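Local atomic coordinates of MS5a (Brassica napus, PDB entry 6L77), a protein that is of unknown molecular function but is linked to meiosis, its C-terminal cystatin-like part being associated with non-canonical enhancement of papain. Residues Val43-Thr46 with Leu47-Ser51; Ile145-Phe148 with Asn149-Arg152. One frame throughout, in Å; residues are numbered along the deposited sequence.

Interaction 1: Val43-Thr46 with Leu47-Ser51; sequences VVCT and LMPVS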
loop_
_atom_site.group_PDB
_atom_site.type_symbol
_atom_site.label_atom_id
_atom_site.label_comp_id
_atom_site.label_asym_id
_atom_site.label_seq_id
_atom_site.Cartn_x
_atom_site.Cartn_y
_atom_site.Cartn_z
ATOM N N VAL A 43 -11.159 -1.804 -17.372
ATOM C CA VAL A 43 -9.737 -1.513 -17.463
ATOM C C VAL A 43 -9.421 -0.971 -18.848
ATOM O O VAL A 43 -9.899 -1.495 -19.862
ATOM C CB VAL A 43 -8.866 -2.729 -17.077
ATOM C CG1 VAL A 43 -9.311 -3.959 -17.738
ATOM C CG2 VAL A 43 -7.379 -2.474 -17.329
ATOM N N VAL A 44 -8.654 0.121 -18.874
ATOM C CA VAL A 44 -8.200 0.750 -20.102
ATOM C C VAL A 44 -6.767 0.302 -20.320
ATOM O O VAL A 44 -5.935 0.398 -19.411
ATOM C CB VAL A 44 -8.306 2.282 -20.011
ATOM C CG1 VAL A 44 -7.757 2.939 -21.267
ATOM C CG2 VAL A 44 -9.750 2.698 -19.765
ATOM N N CYS A 45 -6.483 -0.230 -21.504
ATOM C CA CYS A 45 -5.165 -0.759 -21.808
ATOM C C CYS A 45 -4.666 -0.012 -23.033
ATOM O O CYS A 45 -5.228 -0.141 -24.118
ATOM C CB CYS A 45 -5.211 -2.263 -22.038
ATOM S SG CYS A 45 -6.035 -3.155 -20.705
ATOM N N THR A 46 -3.656 0.821 -22.843
ATOM C CA THR A 46 -3.030 1.496 -23.971
ATOM C C THR A 46 -1.844 0.654 -24.405
ATOM O O THR A 46 -0.714 1.068 -24.649
ATOM C CB THR A 46 -2.674 2.921 -23.588
ATOM O OG1 THR A 46 -1.872 2.888 -22.417
ATOM C CG2 THR A 46 -3.989 3.666 -23.263
ATOM N N LEU A 47 -2.278 -0.589 -24.585
ATOM C CA LEU A 47 -1.616 -1.875 -24.444
ATOM C C LEU A 47 -1.381 -2.170 -22.957
ATOM O O LEU A 47 -2.081 -3.027 -22.416
ATOM C CB LEU A 47 -0.394 -1.959 -25.346
ATOM C CG LEU A 47 -0.893 -2.684 -26.630
ATOM C CD1 LEU A 47 -2.265 -2.180 -27.144
ATOM C CD2 LEU A 47 0.116 -2.684 -27.762
HETATM N N MSE A 48 -0.486 -1.476 -22.254
HETATM C CA MSE A 48 -0.403 -1.714 -20.805
HETATM C C MSE A 48 -1.693 -1.287 -20.101
HETATM O O MSE A 48 -2.223 -0.226 -20.403
HETATM C CB MSE A 48 0.776 -0.964 -20.165
HETATM C CG MSE A 48 0.692 -0.976 -18.648
HETATM SE SE MSE A 48 2.093 -0.035 -17.643
HETATM C CE MSE A 48 1.708 1.814 -18.132
ATOM N N PRO A 49 -2.202 -2.104 -19.148
ATOM C CA PRO A 49 -3.329 -1.639 -18.329
ATOM C C PRO A 49 -2.950 -0.409 -17.519
ATOM O O PRO A 49 -2.093 -0.487 -16.629
ATOM C CB PRO A 49 -3.635 -2.843 -17.427
ATOM C CG PRO A 49 -3.066 -4.011 -18.158
ATOM C CD PRO A 49 -1.844 -3.499 -18.839
ATOM N N VAL A 50 -3.583 0.725 -17.812
ATOM C CA VAL A 50 -3.209 1.997 -17.203
ATOM C C VAL A 50 -4.283 2.551 -16.278
ATOM O O VAL A 50 -3.972 3.432 -15.456
ATOM C CB VAL A 50 -2.839 3.046 -18.274
ATOM C CG1 VAL A 50 -1.552 2.662 -18.964
ATOM C CG2 VAL A 50 -3.967 3.176 -19.304
ATOM N N SER A 51 -5.522 2.071 -16.360
ATOM C CA SER A 51 -6.530 2.544 -15.429
ATOM C C SER A 51 -7.498 1.422 -15.099
ATOM O O SER A 51 -7.911 0.662 -15.977
ATOM C CB SER A 51 -7.291 3.747 -15.980
ATOM O OG SER A 51 -8.110 3.366 -17.053
HETATM O O HOH W 1 1.842 0.146 -23.052
#
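V44 pairs with V50 and S51 through both of its backbone polar atoms. Its N donates to S51 O at 3.0 Å, while V50 N reaches V44 O at 2.9 Å. Two residues thus face one, and the pairing slips by one position before C45 meets P49 as a non-hydrogen-bonded pair with CA atoms 4.0 Å apart.

On the C45 and P49 face, the sulfur lies against the proline ring, C45 SG to P49 CG at 4.0 Å. Beside this pair, the side chains of V43 and P49 lie side by side, pointing the same way, and V43 CG2, anti to the backbone N, comes within 3.8 Å of P49 CB. V44 and S51 meet on the other face: S51 OG, set between its backbone N and carbonyl carbon (chi1 70°), lies 3.2 Å from both V44 CB and V44 CG2. The side chains of T46 and V50 cross at about a right angle, T46 OG1 lying 3.5 Å from V50 CG1.

At the tip, T46 N gives a weak bond to M48 O, and a water joins T46 O to M48 N. Farther out, Q75 holds the returning strand, bonding P49 O through NE2 and V50 through the backbone. The motif is a beta hairpin with a classic beta bulge beside its turn, where T46 forms the centre of an inverse gamma turn.

Interaction 2: Ile145-Phe148 with Asn149-Arg152; sequences ISFF and NRDR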
loop_
_atom_site.group_PDB
_atom_site.type_symbol
_atom_site.label_atom_id
_atom_site.label_comp_id
_atom_site.label_asym_id
_atom_site.label_seq_id
_atom_site.Cartn_x
_atom_site.Cartn_y
_atom_site.Cartn_z
ATOM N N ILE A 145 1.501 -5.846 -1.878
ATOM C CA ILE A 145 1.568 -5.297 -3.229
ATOM C C ILE A 145 2.998 -5.346 -3.756
ATOM O O ILE A 145 3.227 -5.637 -4.935
ATOM C CB ILE A 145 1.000 -3.866 -3.251
ATOM C CG1 ILE A 145 -0.470 -3.889 -2.824
ATOM C CG2 ILE A 145 1.126 -3.267 -4.647
ATOM C CD1 ILE A 145 -1.074 -2.526 -2.618
ATOM N N SER A 146 3.978 -5.079 -2.890
ATOM C CA SER A 146 5.379 -5.173 -3.294
ATOM C C SER A 146 5.738 -6.593 -3.705
ATOM O O SER A 146 6.394 -6.811 -4.732
ATOM C CB SER A 146 6.286 -4.708 -2.150
ATOM O OG SER A 146 5.997 -3.373 -1.777
ATOM N N PHE A 147 5.333 -7.578 -2.898
ATOM C CA PHE A 147 5.637 -8.971 -3.220
ATOM C C PHE A 147 4.992 -9.382 -4.540
ATOM O O PHE A 147 5.619 -10.064 -5.365
ATOM C CB PHE A 147 5.164 -9.877 -2.078
ATOM C CG PHE A 147 5.468 -11.337 -2.296
ATOM C CD1 PHE A 147 6.778 -11.797 -2.289
ATOM C CD2 PHE A 147 4.445 -12.244 -2.518
ATOM C CE1 PHE A 147 7.059 -13.135 -2.502
ATOM C CE2 PHE A 147 4.724 -13.596 -2.731
ATOM C CZ PHE A 147 6.026 -14.032 -2.723
ATOM N N PHE A 148 3.742 -8.963 -4.753
ATOM C CA PHE A 148 3.009 -9.266 -5.980
ATOM C C PHE A 148 3.739 -8.743 -7.209
ATOM O O PHE A 148 3.869 -9.453 -8.220
ATOM C CB PHE A 148 1.605 -8.663 -5.880
ATOM C CG PHE A 148 0.841 -8.681 -7.167
ATOM C CD1 PHE A 148 0.358 -9.876 -7.686
ATOM C CD2 PHE A 148 0.585 -7.500 -7.848
ATOM C CE1 PHE A 148 -0.362 -9.898 -8.864
ATOM C CE2 PHE A 148 -0.128 -7.513 -9.037
ATOM C CZ PHE A 148 -0.602 -8.715 -9.548
ATOM N N ASN A 149 4.237 -7.508 -7.138
ATOM C CA ASN A 149 4.925 -6.917 -8.279
ATOM C C ASN A 149 6.300 -7.515 -8.535
ATOM O O ASN A 149 6.899 -7.198 -9.572
ATOM C CB ASN A 149 5.053 -5.402 -8.102
ATOM C CG ASN A 149 3.782 -4.664 -8.474
ATOM O OD1 ASN A 149 3.481 -4.493 -9.656
ATOM N ND2 ASN A 149 3.021 -4.231 -7.466
ATOM N N ARG A 150 6.825 -8.360 -7.640
ATOM C CA ARG A 150 8.065 -9.061 -7.980
ATOM C C ARG A 150 7.856 -10.017 -9.145
ATOM O O ARG A 150 8.719 -10.136 -10.024
ATOM C CB ARG A 150 8.606 -9.821 -6.772
ATOM C CG ARG A 150 9.098 -8.937 -5.633
ATOM C CD ARG A 150 9.932 -9.761 -4.675
ATOM N NE ARG A 150 10.938 -10.514 -5.408
ATOM C CZ ARG A 150 12.171 -10.080 -5.633
ATOM N NH1 ARG A 150 12.554 -8.901 -5.158
ATOM N NH2 ARG A 150 13.018 -10.824 -6.333
ATOM N N ASP A 151 6.726 -10.726 -9.155
ATOM C CA ASP A 151 6.396 -11.619 -10.266
ATOM C C ASP A 151 4.891 -11.852 -10.198
ATOM O O ASP A 151 4.418 -12.612 -9.348
ATOM C CB ASP A 151 7.171 -12.922 -10.189
ATOM C CG ASP A 151 7.028 -13.758 -11.449
ATOM O OD1 ASP A 151 5.885 -13.965 -11.913
ATOM O OD2 ASP A 151 8.066 -14.207 -11.980
ATOM N N ARG A 152 4.153 -11.174 -11.073
ATOM C CA ARG A 152 2.702 -11.224 -11.013
ATOM C C ARG A 152 2.135 -12.527 -11.542
ATOM O O ARG A 152 0.933 -12.769 -11.387
ATOM C CB ARG A 152 2.122 -10.033 -11.774
ATOM C CG ARG A 152 2.430 -8.735 -11.066
ATOM C CD ARG A 152 2.495 -7.579 -11.992
ATOM N NE ARG A 152 1.193 -7.013 -12.280
ATOM C CZ ARG A 152 0.812 -5.782 -11.960
ATOM N NH1 ARG A 152 1.628 -4.955 -11.336
ATOM N NH2 ARG A 152 -0.397 -5.376 -12.294
HETATM O O HOH W 2 5.718 -12.408 -6.630
#
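I145 O receives N149 N at 3.1 Å, an i to i+4 alpha-helical bond; R150 N then bonds F147 O (i to i+3), also at 3.1 Å, and only weakly S146 O, and the bond from D151 N to F148 O is weak as well. The N149 side chain turns back on the first acceptor. N149 CG lies beside its own backbone N (chi1 -81°), and ND2 donates to I145 O at 2.9 Å, so the two nitrogens of N149 grip that carbonyl oxygen from opposite faces of its plane.

F148 and R152 form the main side-chain contact. R152 CG sits over one face of the F148 ring, 3.6 Å from the centroid and 19° off the normal, which is a CH-pi contact. The arginine chain, bent at chi3, continues past the rim, bringing R152 CZ to 3.5 Å from F148 CE2; this ring atom lies over a face of the guanidinium, and the two planes are 45° apart. The guanidinium is held by the bond from NH2 to Q75 OE1, and its edge faces N149 OD1 in plane, in a weak and doubtful bond from NH1. With F148 cut back to an alanine, the R152 methylene is likely to lose the face it lies on, and a gap would open toward L12, L16 and H156.

A water donates to F147 O at 2.7 Å and to D151 O; with the i to i+3 bonding, this marks a helix C-terminal end, in a helix packed on the antiparallel sheet, consistent with the cystatin-like fold. H156 packs edge-to-face with F148 and also bonds D151 O through NE2. The end of helix 138-150 and the turn after it sit between helix 12-29, whose L12 and L16 touch F148 and whose V13 touches R152, and strands 201-212 and 219-227, which S146 and R150 contact.

From the N terminus, the chain passes along helix 12-29 and strand 34-45 before interaction 1 turns it directly into strand 49-60, closing a tight hairpin at one outer margin of the antiparallel sheet. After three more strands (65-75, 82-88, 124-127) and two short helices it reaches helix 138-150, where interaction 2 shapes the exit. The two follow in series, neither nested nor crossing. The centres of interactions 1 and 2 are about 18 Å apart. The nearest atoms of interactions 1 and 2 are about 7 Å apart. Q75, at the end of strand 65-75, links them indirectly: it bonds P49 and V50 of the hairpin and, through OE1, R152.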